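Local atomic coordinates of metagenomic carboxyl esterase MGS0156 (Uncultured organism, PDB entry 5D8M), a protein that probably hydrolyses carboxylic ester bonds, as an esterase of metagenomic origin with an alpha/beta-hydrolase-type fold. Residues Ala28-Gly33 against Asp283-Gly288; Phe154-Lys159 against Ala179-Val184; Arg244-Ala249 against Thr290-Pro295. One frame throughout, in Å; residues are numbered along the deposited sequence. Where two conformers were deposited one is given.

Interaction 1 (Ala28-Gly33 against Asp283-Gly288)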
loop_
_atom_site.group_PDB
_atom_site.type_symbol
_atom_site.label_atom_id
_atom_site.label_comp_id
_atom_site.label_asym_id
_atom_site.label_seq_id
_atom_site.Cartn_x
_atom_site.Cartn_y
_atom_site.Cartn_z
ATOM N N ALA A 28 -12.513 12.373 -10.029
ATOM C CA ALA A 28 -12.523 10.924 -10.229
ATOM C C ALA A 28 -13.312 10.217 -9.134
ATOM O O ALA A 28 -13.043 9.055 -8.807
ATOM C CB ALA A 28 -11.107 10.388 -10.292
ATOM N N GLY A 29 -14.270 10.930 -8.548
ATOM C CA GLY A 29 -15.158 10.351 -7.556
ATOM C C GLY A 29 -14.527 10.015 -6.216
ATOM O O GLY A 29 -15.004 9.144 -5.499
ATOM N N ILE A 30 -13.461 10.710 -5.857
ATOM C CA ILE A 30 -12.768 10.388 -4.614
ATOM C C ILE A 30 -13.344 11.168 -3.455
ATOM O O ILE A 30 -13.462 12.386 -3.546
ATOM C CB ILE A 30 -11.261 10.684 -4.705
ATOM C CG1 ILE A 30 -10.648 9.945 -5.890
ATOM C CG2 ILE A 30 -10.546 10.281 -3.429
ATOM C CD1 ILE A 30 -10.838 8.500 -5.803
ATOM N N GLN A 31 -13.676 10.470 -2.368
ATOM C CA GLN A 31 -14.109 11.122 -1.143
ATOM C C GLN A 31 -12.895 11.570 -0.342
ATOM O O GLN A 31 -11.948 10.799 -0.159
ATOM C CB GLN A 31 -14.971 10.188 -0.289
ATOM C CG GLN A 31 -16.170 9.603 -0.996
ATOM C CD GLN A 31 -16.963 8.656 -0.091
ATOM O OE1 GLN A 31 -16.876 8.721 1.149
ATOM N NE2 GLN A 31 -17.737 7.769 -0.708
ATOM N N ASP A 32 -12.925 12.810 0.137
ATOM C CA ASP A 32 -11.789 13.365 0.871
ATOM C C ASP A 32 -11.890 13.067 2.371
ATOM O O ASP A 32 -12.599 13.745 3.083
ATOM C CB ASP A 32 -11.697 14.879 0.640
ATOM C CG ASP A 32 -10.333 15.451 1.026
ATOM O OD1 ASP A 32 -9.599 14.784 1.794
ATOM O OD2 ASP A 32 -9.993 16.563 0.555
ATOM N N GLY A 33 -11.170 12.065 2.859
ATOM C CA GLY A 33 -11.241 11.760 4.282
ATOM C C GLY A 33 -9.997 12.149 5.055
ATOM O O GLY A 33 -9.771 11.647 6.175
ATOM N N ASP A 283 -0.580 8.073 -8.735
ATOM C CA ASP A 283 -0.709 6.722 -9.263
ATOM C C ASP A 283 -1.068 5.726 -8.162
ATOM O O ASP A 283 -1.068 4.516 -8.399
ATOM C CB ASP A 283 0.600 6.260 -9.909
ATOM C CG ASP A 283 0.989 7.082 -11.140
ATOM O OD1 ASP A 283 0.331 8.119 -11.408
ATOM O OD2 ASP A 283 1.970 6.685 -11.828
ATOM N N ALA A 284 -1.361 6.236 -6.971
ATOM C CA ALA A 284 -1.474 5.388 -5.791
ATOM C C ALA A 284 -2.813 5.550 -5.099
ATOM O O ALA A 284 -2.954 5.257 -3.892
ATOM C CB ALA A 284 -0.324 5.696 -4.798
ATOM N N ILE A 285 -3.798 6.026 -5.856
ATOM C CA ILE A 285 -5.102 6.261 -5.287
ATOM C C ILE A 285 -6.162 5.499 -6.066
ATOM O O ILE A 285 -6.305 5.671 -7.285
ATOM C CB ILE A 285 -5.412 7.770 -5.257
ATOM C CG1 ILE A 285 -4.364 8.469 -4.362
ATOM C CG2 ILE A 285 -6.842 8.013 -4.721
ATOM C CD1 ILE A 285 -4.333 9.982 -4.495
ATOM N N ILE A 286 -6.900 4.648 -5.359
ATOM C CA ILE A 286 -7.983 3.883 -5.970
ATOM C C ILE A 286 -9.155 4.808 -6.341
ATOM O O ILE A 286 -9.756 5.436 -5.469
ATOM C CB ILE A 286 -8.481 2.766 -5.020
ATOM C CG1 ILE A 286 -7.313 1.829 -4.628
ATOM C CG2 ILE A 286 -9.701 2.041 -5.636
ATOM C CD1 ILE A 286 -7.671 0.765 -3.500
ATOM N N PRO A 287 -9.485 4.889 -7.644
ATOM C CA PRO A 287 -10.563 5.800 -8.047
ATOM C C PRO A 287 -11.912 5.350 -7.470
ATOM O O PRO A 287 -12.131 4.146 -7.308
ATOM C CB PRO A 287 -10.538 5.738 -9.586
ATOM C CG PRO A 287 -9.874 4.439 -9.916
ATOM C CD PRO A 287 -8.867 4.202 -8.794
ATOM N N GLY A 288 -12.769 6.306 -7.128
ATOM C CA GLY A 288 -14.067 6.016 -6.530
ATOM C C GLY A 288 -13.983 5.693 -5.041
ATOM O O GLY A 288 -14.999 5.430 -4.405
#
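Gly29 and Gly288 bring the two backbones together, their CA atoms 4.6 Å apart. Both take positive phi, a region glycine enters easily. Gly288 N donates to Ala28 O over 3.2 Å; the N-H...O angle of 139° marks a bent bond, although the donor sits nearly in line with the C=O. The CA of the same glycine makes a CA-H...O contact of 3.4 Å with the next carbonyl, Gly29 O. This meeting lies at the edge of the parallel sheet, where residues 28-33 run into the outermost strand, 31-32, while loop 283-288 leads into the neighbouring strand 290-293; backbone bonds of Gln31 to Gly289 and Leu291 continue the pairing. Ile30 supplies the side-chain packing. Its CG1 is anti to the carbonyl carbon (chi1 -55°), and CD1 at the end of that branch presses on the opposite main chain: 3.2 Å from Gly288 N, 3.3 Å from Ile286 O and 3.5 Å from Pro287 CA. Such short approaches of a methyl to polar backbone atoms indicate tight packing. The same CD1 meets Ile285 CG2 more loosely at 4.2 Å. Ile286 turns away from this contact to pack on Ile188 and Leu239.

Interaction 2 (Phe154-Lys159 against Ala179-Val184)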
loop_
_atom_site.group_PDB
_atom_site.type_symbol
_atom_site.label_atom_id
_atom_site.label_comp_id
_atom_site.label_asym_id
_atom_site.label_seq_id
_atom_site.Cartn_x
_atom_site.Cartn_y
_atom_site.Cartn_z
ATOM N N PHE A 154 -8.923 -5.690 3.872
ATOM C CA PHE A 154 -7.581 -5.813 3.315
ATOM C C PHE A 154 -6.790 -4.550 3.616
ATOM O O PHE A 154 -7.317 -3.443 3.490
ATOM C CB PHE A 154 -7.615 -6.032 1.795
ATOM C CG PHE A 154 -8.072 -7.417 1.383
ATOM C CD1 PHE A 154 -7.196 -8.485 1.428
ATOM C CD2 PHE A 154 -9.379 -7.639 0.947
ATOM C CE1 PHE A 154 -7.591 -9.768 1.044
ATOM C CE2 PHE A 154 -9.785 -8.924 0.557
ATOM C CZ PHE A 154 -8.880 -9.988 0.600
ATOM N N VAL A 155 -5.542 -4.735 4.041
ATOM C CA VAL A 155 -4.586 -3.647 4.130
ATOM C C VAL A 155 -3.382 -4.070 3.320
ATOM O O VAL A 155 -2.728 -5.063 3.645
ATOM C CB VAL A 155 -4.178 -3.337 5.574
ATOM C CG1 VAL A 155 -3.206 -2.171 5.600
ATOM C CG2 VAL A 155 -5.433 -3.004 6.407
ATOM N N THR A 156 -3.144 -3.355 2.226
ATOM C CA THR A 156 -2.257 -3.834 1.185
ATOM C C THR A 156 -1.136 -2.842 0.983
ATOM O O THR A 156 -1.300 -1.656 1.288
ATOM C CB THR A 156 -3.044 -4.041 -0.153
ATOM O OG1 THR A 156 -3.538 -2.780 -0.642
ATOM C CG2 THR A 156 -4.264 -4.926 0.065
ATOM N N HIS A 157 -0.002 -3.316 0.464
ATOM C CA HIS A 157 1.139 -2.449 0.202
ATOM C C HIS A 157 1.648 -2.705 -1.218
ATOM O O HIS A 157 1.757 -3.866 -1.652
ATOM C CB HIS A 157 2.255 -2.701 1.241
ATOM C CG HIS A 157 3.497 -1.879 1.029
ATOM N ND1 HIS A 157 4.736 -2.447 0.826
ATOM C CD2 HIS A 157 3.689 -0.539 1.009
ATOM C CE1 HIS A 157 5.641 -1.494 0.699
ATOM N NE2 HIS A 157 5.034 -0.326 0.814
ATOM N N SER A 158 1.928 -1.616 -1.933
ATOM C CA SER A 158 2.580 -1.719 -3.230
ATOM C C SER A 158 1.794 -2.603 -4.215
ATOM O O SER A 158 0.607 -2.419 -4.445
ATOM C CB SER A 158 3.992 -2.260 -3.021
ATOM O OG SER A 158 4.775 -2.173 -4.196
ATOM N N LYS A 159 2.475 -3.603 -4.766
ATOM C CA LYS A 159 1.820 -4.523 -5.703
ATOM C C LYS A 159 0.679 -5.333 -5.048
ATOM O O LYS A 159 -0.230 -5.838 -5.731
ATOM C CB LYS A 159 2.863 -5.470 -6.321
ATOM C CG LYS A 159 2.285 -6.411 -7.398
ATOM C CD LYS A 159 3.384 -7.153 -8.155
ATOM C CE LYS A 159 2.817 -8.380 -8.875
ATOM N NZ LYS A 159 2.352 -9.421 -7.864
ATOM N N ALA A 179 -15.309 -6.545 3.094
ATOM C CA ALA A 179 -15.904 -5.249 3.440
ATOM C C ALA A 179 -15.121 -4.047 2.873
ATOM O O ALA A 179 -15.711 -3.045 2.460
ATOM C CB ALA A 179 -16.036 -5.107 4.934
ATOM N N ALA A 180 -13.804 -4.140 2.859
ATOM C CA ALA A 180 -13.002 -2.967 2.533
ATOM C C ALA A 180 -11.626 -3.333 2.032
ATOM O O ALA A 180 -11.075 -4.381 2.410
ATOM C CB ALA A 180 -12.885 -2.059 3.761
ATOM N N VAL A 181 -11.079 -2.473 1.167
ATOM C CA VAL A 181 -9.671 -2.544 0.772
ATOM C C VAL A 181 -8.994 -1.240 1.059
ATOM O O VAL A 181 -9.436 -0.208 0.577
ATOM C CB VAL A 181 -9.480 -2.820 -0.722
ATOM C CG1 VAL A 181 -7.977 -2.823 -1.061
ATOM C CG2 VAL A 181 -10.160 -4.141 -1.113
ATOM N N VAL A 182 -7.906 -1.295 1.818
ATOM C CA VAL A 182 -7.087 -0.130 2.066
ATOM C C VAL A 182 -5.769 -0.296 1.343
ATOM O O VAL A 182 -5.069 -1.289 1.522
ATOM C CB VAL A 182 -6.809 0.059 3.561
ATOM C CG1 VAL A 182 -5.973 1.320 3.760
ATOM C CG2 VAL A 182 -8.134 0.144 4.322
ATOM N N SER A 183 -5.455 0.672 0.502
ATOM C CA SER A 183 -4.205 0.707 -0.222
ATOM C C SER A 183 -3.197 1.605 0.508
ATOM O O SER A 183 -3.482 2.786 0.749
ATOM C CB SER A 183 -4.478 1.246 -1.649
ATOM O OG SER A 183 -3.325 1.180 -2.463
ATOM N N VAL A 184 -2.029 1.061 0.834
ATOM C CA VAL A 184 -0.937 1.816 1.423
ATOM C C VAL A 184 0.254 1.840 0.456
ATOM O O VAL A 184 0.909 0.814 0.250
ATOM C CB VAL A 184 -0.493 1.197 2.777
ATOM C CG1 VAL A 184 0.550 2.061 3.450
ATOM C CG2 VAL A 184 -1.731 0.983 3.703
#
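Thr156 and His157 lie beside Ser183 and Val184 in adjacent parallel strands of the alpha/beta-hydrolase-like sheet, joined by a beta-alpha-beta connection through helices 159-170 and 172-177. The segment axes diverge by 21° and approach to 4.7 Å. Alternating bonds establish the register: Phe154 N to Ala180 O, Val182 N to Phe154 O, Thr156 N to Val182 O and Val184 N to Thr156 O, all of 2.8 to 2.9 Å. The His157 side chain can be traced along Val184 O. Its CB lies 3.9 Å from that oxygen and CG 3.8 Å; CD2 comes within 3.2 Å, the carbonyl meeting the ring edge near its plane. Beyond it, NE2 bonds to His299 O, which would help fix the ring's rotation. Ser158 then takes a positive phi of 57° between strand 151-157 and helix 159-170, consistent with a nucleophile elbow. In the conformer given, its OG makes a weak, doubtful hydrogen bond to His299 NE2; a catalytic pairing is only inferred. On the sheet face that carries His157, Val155 CG1 meets Val184 CG2 at 4.0 Å. On the other face, Thr156 OG1 (chi1 65°) sits between the backbone N and carbonyl carbon, giving Val182 O a second hydrogen bond, 3.0 Å long.

Interaction 3 (Arg244-Ala249 against Thr290-Pro295)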
loop_
_atom_site.group_PDB
_atom_site.type_symbol
_atom_site.label_atom_id
_atom_site.label_comp_id
_atom_site.label_asym_id
_atom_site.label_seq_id
_atom_site.Cartn_x
_atom_site.Cartn_y
_atom_site.Cartn_z
ATOM N N ARG A 244 -15.720 -1.182 0.030
ATOM C CA ARG A 244 -15.255 0.197 0.170
ATOM C C ARG A 244 -13.740 0.276 -0.033
ATOM O O ARG A 244 -13.006 -0.573 0.462
ATOM C CB ARG A 244 -15.629 0.748 1.532
ATOM C CG ARG A 244 -17.094 0.538 1.881
ATOM C CD ARG A 244 -17.935 1.700 1.480
ATOM N NE ARG A 244 -18.215 2.535 2.646
ATOM C CZ ARG A 244 -19.222 2.339 3.497
ATOM N NH1 ARG A 244 -20.082 1.337 3.320
ATOM N NH2 ARG A 244 -19.368 3.159 4.529
ATOM N N TYR A 245 -13.276 1.303 -0.742
ATOM C CA TYR A 245 -11.852 1.446 -1.025
ATOM C C TYR A 245 -11.289 2.689 -0.350
ATOM O O TYR A 245 -11.953 3.736 -0.282
ATOM C CB TYR A 245 -11.614 1.493 -2.543
ATOM C CG TYR A 245 -12.237 0.305 -3.239
ATOM C CD1 TYR A 245 -11.567 -0.908 -3.317
ATOM C CD2 TYR A 245 -13.511 0.383 -3.786
ATOM C CE1 TYR A 245 -12.146 -2.005 -3.929
ATOM C CE2 TYR A 245 -14.096 -0.706 -4.400
ATOM C CZ TYR A 245 -13.413 -1.899 -4.471
ATOM O OH TYR A 245 -14.010 -2.991 -5.099
ATOM N N TYR A 246 -10.066 2.561 0.150
ATOM C CA TYR A 246 -9.395 3.641 0.851
ATOM C C TYR A 246 -7.943 3.667 0.432
ATOM O O TYR A 246 -7.343 2.608 0.227
ATOM C CB TYR A 246 -9.484 3.461 2.377
ATOM C CG TYR A 246 -10.887 3.189 2.900
ATOM C CD1 TYR A 246 -11.404 1.898 2.909
ATOM C CD2 TYR A 246 -11.669 4.216 3.419
ATOM C CE1 TYR A 246 -12.693 1.634 3.405
ATOM C CE2 TYR A 246 -12.944 3.968 3.919
ATOM C CZ TYR A 246 -13.448 2.677 3.902
ATOM O OH TYR A 246 -14.682 2.420 4.403
ATOM N N SER A 247 -7.356 4.859 0.330
ATOM C CA SER A 247 -5.971 4.931 -0.132
ATOM C C SER A 247 -5.150 5.925 0.686
ATOM O O SER A 247 -5.634 7.025 1.031
ATOM C CB SER A 247 -5.918 5.333 -1.618
ATOM O OG SER A 247 -6.648 4.418 -2.440
ATOM N N LEU A 248 -3.911 5.519 0.952
ATOM C CA LEU A 248 -2.849 6.354 1.497
ATOM C C LEU A 248 -1.735 6.386 0.469
ATOM O O LEU A 248 -1.328 5.336 -0.021
ATOM C CB LEU A 248 -2.333 5.797 2.821
ATOM C CG LEU A 248 -3.301 5.922 3.995
ATOM C CD1 LEU A 248 -2.973 4.836 5.026
ATOM C CD2 LEU A 248 -3.171 7.292 4.641
ATOM N N ALA A 249 -1.277 7.584 0.111
ATOM C CA ALA A 249 -0.175 7.713 -0.827
ATOM C C ALA A 249 1.041 8.372 -0.160
ATOM O O ALA A 249 1.004 9.547 0.186
ATOM C CB ALA A 249 -0.621 8.508 -2.055
ATOM N N THR A 290 -11.949 6.443 -0.992
ATOM C CA THR A 290 -11.700 7.507 -0.032
ATOM C C THR A 290 -10.207 7.774 0.050
ATOM O O THR A 290 -9.441 6.849 0.183
ATOM C CB THR A 290 -12.237 7.138 1.368
ATOM O OG1 THR A 290 -13.654 7.174 1.327
ATOM C CG2 THR A 290 -11.739 8.116 2.457
ATOM N N LEU A 291 -9.804 9.039 -0.054
ATOM C CA LEU A 291 -8.409 9.418 0.176
ATOM C C LEU A 291 -8.198 9.715 1.662
ATOM O O LEU A 291 -8.830 10.627 2.213
ATOM C CB LEU A 291 -8.026 10.642 -0.664
ATOM C CG LEU A 291 -6.631 11.234 -0.424
ATOM C CD1 LEU A 291 -5.525 10.214 -0.732
ATOM C CD2 LEU A 291 -6.491 12.495 -1.285
ATOM N N LEU A 292 -7.330 8.937 2.294
ATOM C CA LEU A 292 -7.055 9.092 3.700
ATOM C C LEU A 292 -5.899 10.065 3.922
ATOM O O LEU A 292 -5.816 10.679 4.977
ATOM C CB LEU A 292 -6.722 7.737 4.350
ATOM C CG LEU A 292 -7.794 6.665 4.286
ATOM C CD1 LEU A 292 -7.271 5.408 4.967
ATOM C CD2 LEU A 292 -9.074 7.170 4.932
ATOM N N GLY A 293 -4.999 10.197 2.951
ATOM C CA GLY A 293 -3.909 11.137 3.102
ATOM C C GLY A 293 -2.567 10.680 2.593
ATOM O O GLY A 293 -2.442 9.734 1.787
ATOM N N TYR A 294 -1.546 11.384 3.058
ATOM C CA TYR A 294 -0.199 11.244 2.515
ATOM C C TYR A 294 0.836 11.077 3.630
ATOM O O TYR A 294 1.372 12.060 4.115
ATOM C CB TYR A 294 0.155 12.462 1.643
ATOM C CG TYR A 294 -0.799 12.708 0.479
ATOM C CD1 TYR A 294 -1.981 13.433 0.664
ATOM C CD2 TYR A 294 -0.531 12.200 -0.797
ATOM C CE1 TYR A 294 -2.859 13.658 -0.379
ATOM C CE2 TYR A 294 -1.425 12.431 -1.869
ATOM C CZ TYR A 294 -2.575 13.158 -1.640
ATOM O OH TYR A 294 -3.462 13.406 -2.649
ATOM N N PRO A 295 1.100 9.826 4.041
ATOM C CA PRO A 295 2.148 9.562 5.031
ATOM C C PRO A 295 3.476 10.146 4.612
ATOM O O PRO A 295 3.876 9.967 3.474
ATOM C CB PRO A 295 2.233 8.043 5.063
ATOM C CG PRO A 295 0.859 7.585 4.628
ATOM C CD PRO A 295 0.448 8.582 3.578
HETATM O O HOH W 1 -14.570 4.480 0.429
HETATM O O HOH W 2 -9.266 5.203 -2.594
#
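Tyr246 and Thr290 stand side by side: chi1 of -50° sets the tyrosine CG anti to its carbonyl carbon and brings the ring alongside the threonine, while Thr290 chi1 of -71° turns OG1 anti to its own carbonyl carbon and leaves CG2 anti to the backbone N. Thr290 CB lies obliquely to the Tyr246 ring, 3.6 Å from its CD2, and the phenol OH bonds to Asp338 in helix 324-338. Strands 244-248 and 290-293 are parallel neighbours in the central sheet of an alpha/beta-hydrolase-like fold. Thr290 N to Tyr245 O, Ser247 N to Thr290 O and Leu292 N to Ser247 O follow regular pairing; the last is straight, with an N-H...O angle of 167°. The pattern then slips by one residue, since Ala249 N bonds to Gly293 O at 3.0 Å, where the carbonyl of Leu292 would continue the sequence. Leu248 CD2 packs on Leu292 CB (3.6 Å) and Pro295 CD (4.0 Å). One water joins Tyr245 O to Thr290 OG1, and a second links Ser247 OG to Thr290 O; Ser247 OG also accepts from Ile286 N. Buried Ala249 O has no hydrogen-bond partner, but Tyr294 CA makes a CA-H...O contact with it at 3.1 Å.

How the interactions relate
All three contacts belong to one parallel sheet, whose strands run across it in the order 31-32, 290-293, 244-248, 178-184, 151-157, 87-92 and 120-123. Interaction 1 marks the outer edge and interaction 2 the middle, with interaction 3 between them. The centres of interactions 1 and 3 are about 7 Å apart. Those of interactions 2 and 3 are about 9 Å apart, and those of interactions 1 and 2 about 13 Å. Probable backbone bonds Gln31 O to Leu291 N and Ser183 N to Tyr246 O stitch neighbours together. Along the chain 154-159 and 179-184 precede 244-249, whereas interactions 1 and 3 alternate their segments. Strands from distant parts of the chain thus extend the sheet on one side of strand 151-157, whose end leads into the probable nucleophile elbow.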